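Sugar fermentation stimulation protein homolog (Pyrococcus furiosus, PDB 4DA2) probably binds DNA, joining an OB-fold domain to a nuclease-like PD-(D/E)xK domain that carries calcium ions in this structure. Local coordinates at residues I14-R18 against M47-R51; Y65-G69 against I79-L83. The protein carries 1 engineered substitution. All coordinates share one frame; numbering follows the deposited sequence.

Interaction 1 of 2, residues I14-R18 against M47-R51; sequences IFLRR and MIPGR
The sulfur of M47 approaches the F15 ring obliquely, 4.2 Å from its centroid and 39° off the ring normal, a Met-aromatic contact in which SD comes within 3.5 Å of F15 CZ. The M47 chain bends at its second torsion, which carries SD along the outer end of the ring. The same ring receives the loop backbone at its edge: I48 O lies near the ring plane, 3.6 Å from F15 CD2. A first torsion of -174° lets F15 point its ring edge at the turn that runs from I48 to R51. This is a type II beta turn, and G50 takes the third position with phi 104°; a CB there would collide with the carbonyl oxygen of P49, so the backbone calls for glycine. Two nearly straight backbone bonds pair the strand with the end of the turn: F15 N to R51 O, and G50 N to F15 O, each 2.8 Å. P49 CA adds a CA-H...O contact to F15 O at 3.4 Å. Further along, M47 CE lies over one face of the R18 guanidinium, whose NH1 and NH2 bond to the carbonyls of G41 and R21. The contact thus extends the antiparallel pairing of strands 11-18 and 52-57 into the preceding loop; strand 23-28 borders 11-18 on its other edge, while F15 and M47 reach L67 and F70 of strand 65-72.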
loop_
_atom_site.group_PDB
_atom_site.type_symbol
_atom_site.label_atom_id
_atom_site.label_comp_id
_atom_site.label_asym_id
_atom_site.label_seq_id
_atom_site.Cartn_x
_atom_site.Cartn_y
_atom_site.Cartn_z
ATOM N N ILE A 14 19.413 2.031 10.723
ATOM C CA ILE A 14 20.011 2.733 9.605
ATOM C C ILE A 14 19.974 1.831 8.394
ATOM O O ILE A 14 20.462 0.689 8.442
ATOM C CB ILE A 14 21.483 3.185 9.892
ATOM C CG1 ILE A 14 21.542 4.030 11.172
ATOM C CG2 ILE A 14 22.068 3.916 8.649
ATOM C CD1 ILE A 14 22.944 4.217 11.748
ATOM N N PHE A 15 19.404 2.336 7.305
ATOM C CA PHE A 15 19.407 1.577 6.069
ATOM C C PHE A 15 20.806 1.561 5.477
ATOM O O PHE A 15 21.427 2.611 5.312
ATOM C CB PHE A 15 18.407 2.133 5.057
ATOM C CG PHE A 15 18.294 1.288 3.833
ATOM C CD1 PHE A 15 17.589 0.097 3.864
ATOM C CD2 PHE A 15 18.920 1.668 2.641
ATOM C CE1 PHE A 15 17.514 -0.733 2.716
ATOM C CE2 PHE A 15 18.833 0.859 1.506
ATOM C CZ PHE A 15 18.133 -0.340 1.538
ATOM N N LEU A 16 21.313 0.363 5.180
ATOM C CA LEU A 16 22.666 0.244 4.613
ATOM C C LEU A 16 22.594 0.012 3.126
ATOM O O LEU A 16 23.107 0.827 2.333
ATOM C CB LEU A 16 23.450 -0.893 5.311
ATOM C CG LEU A 16 23.614 -0.663 6.826
ATOM C CD1 LEU A 16 24.292 -1.851 7.509
ATOM C CD2 LEU A 16 24.362 0.636 7.136
ATOM N N ARG A 17 21.938 -1.080 2.728
ATOM C CA ARG A 17 21.819 -1.388 1.302
ATOM C C ARG A 17 20.746 -2.419 0.974
ATOM O O ARG A 17 20.384 -3.269 1.793
ATOM C CB ARG A 17 23.174 -1.774 0.676
ATOM C CG ARG A 17 23.716 -3.118 1.099
ATOM C CD ARG A 17 25.137 -3.349 0.563
ATOM N NE ARG A 17 25.700 -4.602 1.079
ATOM C CZ ARG A 17 25.583 -5.796 0.498
ATOM N NH1 ARG A 17 24.899 -5.943 -0.630
ATOM N NH2 ARG A 17 26.155 -6.859 1.055
ATOM N N ARG A 18 20.217 -2.316 -0.239
ATOM C CA ARG A 18 19.252 -3.284 -0.688
ATOM C C ARG A 18 20.002 -4.438 -1.343
ATOM O O ARG A 18 20.835 -4.226 -2.217
ATOM C CB ARG A 18 18.226 -2.632 -1.635
ATOM C CG ARG A 18 16.967 -3.457 -1.785
ATOM C CD ARG A 18 15.846 -2.678 -2.445
ATOM N NE ARG A 18 14.608 -3.461 -2.454
ATOM C CZ ARG A 18 13.459 -3.052 -2.991
ATOM N NH1 ARG A 18 13.379 -1.857 -3.559
ATOM N NH2 ARG A 18 12.384 -3.835 -2.956
ATOM N N MET A 47 15.411 4.066 -0.200
ATOM C CA MET A 47 16.479 3.057 -0.075
ATOM C C MET A 47 17.823 3.696 -0.343
ATOM O O MET A 47 18.466 3.378 -1.348
ATOM C CB MET A 47 16.274 1.928 -1.090
ATOM C CG MET A 47 14.916 1.272 -1.052
ATOM S SD MET A 47 14.881 -0.008 0.194
ATOM C CE MET A 47 13.124 -0.371 0.318
ATOM N N ILE A 48 18.230 4.597 0.553
ATOM C CA ILE A 48 19.473 5.365 0.415
ATOM C C ILE A 48 20.328 5.069 1.647
ATOM O O ILE A 48 19.852 5.193 2.778
ATOM C CB ILE A 48 19.189 6.909 0.312
ATOM C CG1 ILE A 48 18.305 7.229 -0.905
ATOM C CG2 ILE A 48 20.499 7.751 0.323
ATOM C CD1 ILE A 48 19.016 7.251 -2.228
ATOM N N PRO A 49 21.596 4.655 1.435
ATOM C CA PRO A 49 22.470 4.385 2.587
ATOM C C PRO A 49 22.499 5.558 3.577
ATOM O O PRO A 49 22.676 6.726 3.166
ATOM C CB PRO A 49 23.844 4.140 1.942
ATOM C CG PRO A 49 23.519 3.598 0.567
ATOM C CD PRO A 49 22.245 4.331 0.148
ATOM N N GLY A 50 22.255 5.274 4.851
ATOM C CA GLY A 50 22.292 6.296 5.896
ATOM C C GLY A 50 20.920 6.759 6.374
ATOM O O GLY A 50 20.800 7.352 7.458
ATOM N N ARG A 51 19.883 6.474 5.580
ATOM C CA ARG A 51 18.494 6.858 5.923
ATOM C C ARG A 51 17.962 6.063 7.092
ATOM O O ARG A 51 18.263 4.882 7.226
ATOM C CB ARG A 51 17.588 6.656 4.711
ATOM C CG ARG A 51 17.794 7.656 3.576
ATOM C CD ARG A 51 17.047 8.959 3.880
ATOM N NE ARG A 51 16.822 9.766 2.682
ATOM C CZ ARG A 51 17.709 10.605 2.157
ATOM N NH1 ARG A 51 18.903 10.766 2.717
ATOM N NH2 ARG A 51 17.399 11.282 1.059
#

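Interaction 2 of 2, residues Y65-G69 against I79-L83; sequences YILLG and IDTRL
L68 O accepts two backbone donors where strand 65-69 meets the start of the helix: D80 N at 3.2 Å and, by a weak bond bent to 130°, I79 N at 2.9 Å. The D80 donor stands above the carbonyl plane, 40° out of it. The contact is tight at this oxygen, with I79 CG1 3.5 Å from L68 O; L68 and G69 both face Y54 in a classic beta bulge. D80 is the N-cap of helix 81-93: chi1 of -174° swings the carboxylate away from its own N and back toward L83 N, which OD2 accepts at 2.8 Å through the anti lone pair. OD1 instead turns to the strand, lying 3.2 Å from I66 CG2 and accepting a hydrogen bond from a water that also donates to L67 O; OD1 also has a weak bond with T38 OG1. With an alanine here, L83 N is likely to lose its capping acceptor and the bridging water one of its two acceptors. The apolar side is looser, for L68 CD1 and L83 CD2 meet at 4.1 Å with their side chains nearly at right angles, and L67 CG stays 4.4 Å from I79 CD1. Toward solvent lies I66, partly exposed, beside the water that spans L67 O and D80 OD1.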
loop_
_atom_site.group_PDB
_atom_site.type_symbol
_atom_site.label_atom_id
_atom_site.label_comp_id
_atom_site.label_asym_id
_atom_site.label_seq_id
_atom_site.Cartn_x
_atom_site.Cartn_y
_atom_site.Cartn_z
ATOM N N TYR A 65 13.669 -9.863 10.969
ATOM C CA TYR A 65 13.168 -8.485 10.998
ATOM C C TYR A 65 12.436 -8.131 9.730
ATOM O O TYR A 65 12.762 -8.632 8.667
ATOM C CB TYR A 65 14.324 -7.505 11.180
ATOM C CG TYR A 65 15.003 -7.631 12.510
ATOM C CD1 TYR A 65 14.577 -6.870 13.602
ATOM C CD2 TYR A 65 16.062 -8.520 12.687
ATOM C CE1 TYR A 65 15.207 -6.991 14.840
ATOM C CE2 TYR A 65 16.692 -8.642 13.918
ATOM C CZ TYR A 65 16.260 -7.875 14.984
ATOM O OH TYR A 65 16.887 -7.999 16.201
ATOM N N ILE A 66 11.431 -7.265 9.863
ATOM C CA ILE A 66 10.753 -6.682 8.708
ATOM C C ILE A 66 11.051 -5.181 8.698
ATOM O O ILE A 66 10.893 -4.497 9.726
ATOM C CB ILE A 66 9.232 -6.917 8.786
ATOM C CG1 ILE A 66 8.926 -8.405 8.949
ATOM C CG2 ILE A 66 8.528 -6.398 7.534
ATOM C CD1 ILE A 66 7.555 -8.646 9.469
ATOM N N LEU A 67 11.523 -4.675 7.555
ATOM C CA LEU A 67 11.683 -3.227 7.392
ATOM C C LEU A 67 10.315 -2.633 7.015
ATOM O O LEU A 67 9.853 -2.797 5.874
ATOM C CB LEU A 67 12.725 -2.933 6.309
ATOM C CG LEU A 67 13.007 -1.488 5.884
ATOM C CD1 LEU A 67 13.437 -0.647 7.097
ATOM C CD2 LEU A 67 14.080 -1.511 4.800
ATOM N N LEU A 68 9.649 -1.986 7.972
ATOM C CA LEU A 68 8.269 -1.534 7.769
ATOM C C LEU A 68 8.130 -0.221 7.033
ATOM O O LEU A 68 7.118 0.007 6.368
ATOM C CB LEU A 68 7.513 -1.403 9.088
ATOM C CG LEU A 68 7.391 -2.661 9.944
ATOM C CD1 LEU A 68 6.756 -2.229 11.221
ATOM C CD2 LEU A 68 6.568 -3.737 9.212
ATOM N N GLY A 69 9.116 0.648 7.217
ATOM C CA GLY A 69 9.070 1.999 6.731
ATOM C C GLY A 69 10.307 2.843 6.974
ATOM O O GLY A 69 11.319 2.369 7.494
ATOM N N ILE A 79 6.256 1.473 3.979
ATOM C CA ILE A 79 6.528 0.762 2.714
ATOM C C ILE A 79 6.059 -0.677 2.641
ATOM O O ILE A 79 5.904 -1.211 1.532
ATOM C CB ILE A 79 8.029 0.825 2.339
ATOM C CG1 ILE A 79 8.882 0.025 3.320
ATOM C CG2 ILE A 79 8.464 2.291 2.210
ATOM C CD1 ILE A 79 10.067 -0.701 2.653
ATOM N N ASP A 80 5.821 -1.307 3.800
ATOM C CA ASP A 80 5.474 -2.729 3.847
ATOM C C ASP A 80 4.029 -2.923 3.388
ATOM O O ASP A 80 3.089 -2.402 4.006
ATOM C CB ASP A 80 5.665 -3.297 5.262
ATOM C CG ASP A 80 5.459 -4.819 5.321
ATOM O OD1 ASP A 80 6.451 -5.569 5.216
ATOM O OD2 ASP A 80 4.299 -5.257 5.500
ATOM N N THR A 81 3.853 -3.674 2.311
ATOM C CA THR A 81 2.503 -3.848 1.744
ATOM C C THR A 81 1.589 -4.716 2.615
ATOM O O THR A 81 0.363 -4.547 2.584
ATOM C CB THR A 81 2.533 -4.357 0.286
ATOM O OG1 THR A 81 3.109 -5.671 0.250
ATOM C CG2 THR A 81 3.317 -3.394 -0.604
ATOM N N ARG A 82 2.183 -5.623 3.393
ATOM C CA ARG A 82 1.439 -6.411 4.365
ATOM C C ARG A 82 0.837 -5.543 5.470
ATOM O O ARG A 82 -0.351 -5.723 5.810
ATOM C CB ARG A 82 2.284 -7.522 4.988
ATOM C CG ARG A 82 2.629 -8.661 4.080
ATOM C CD ARG A 82 3.566 -9.607 4.812
ATOM N NE ARG A 82 3.888 -10.803 4.039
ATOM C CZ ARG A 82 4.939 -11.586 4.272
ATOM N NH1 ARG A 82 5.790 -11.291 5.250
ATOM N NH2 ARG A 82 5.144 -12.661 3.518
ATOM N N LEU A 83 1.622 -4.601 6.001
ATOM C CA LEU A 83 1.157 -3.687 7.011
ATOM C C LEU A 83 0.080 -2.779 6.408
ATOM O O LEU A 83 -0.950 -2.544 7.036
ATOM C CB LEU A 83 2.315 -2.845 7.579
ATOM C CG LEU A 83 1.974 -1.893 8.722
ATOM C CD1 LEU A 83 1.080 -2.514 9.808
ATOM C CD2 LEU A 83 3.263 -1.313 9.366
HETATM O O HOH W 1 8.527 -4.295 4.103
#

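In the fold
The centres of interactions 1 and 2 lie about 15 Å apart, and both reach the sheet of the OB domain. Along the chain they come in series: 14-18 with 47-51 closes before 65-69 with 79-83 opens. They nevertheless touch, through M47 CE against I79 CD1 at 3.9 Å and F15 CD1 against L67 CD2 at 4.0 Å, so side chains from both contacts pack together. Interaction 1 is a surface contact, its centre about 21 Å from the centre of the chain, whereas interaction 2 is buried, the centre of interaction 2 about 10 Å from it. The latter joins strand 65-72 to helix 81-93, where the chain passes from the OB domain towards the calcium-bearing nuclease-like domain.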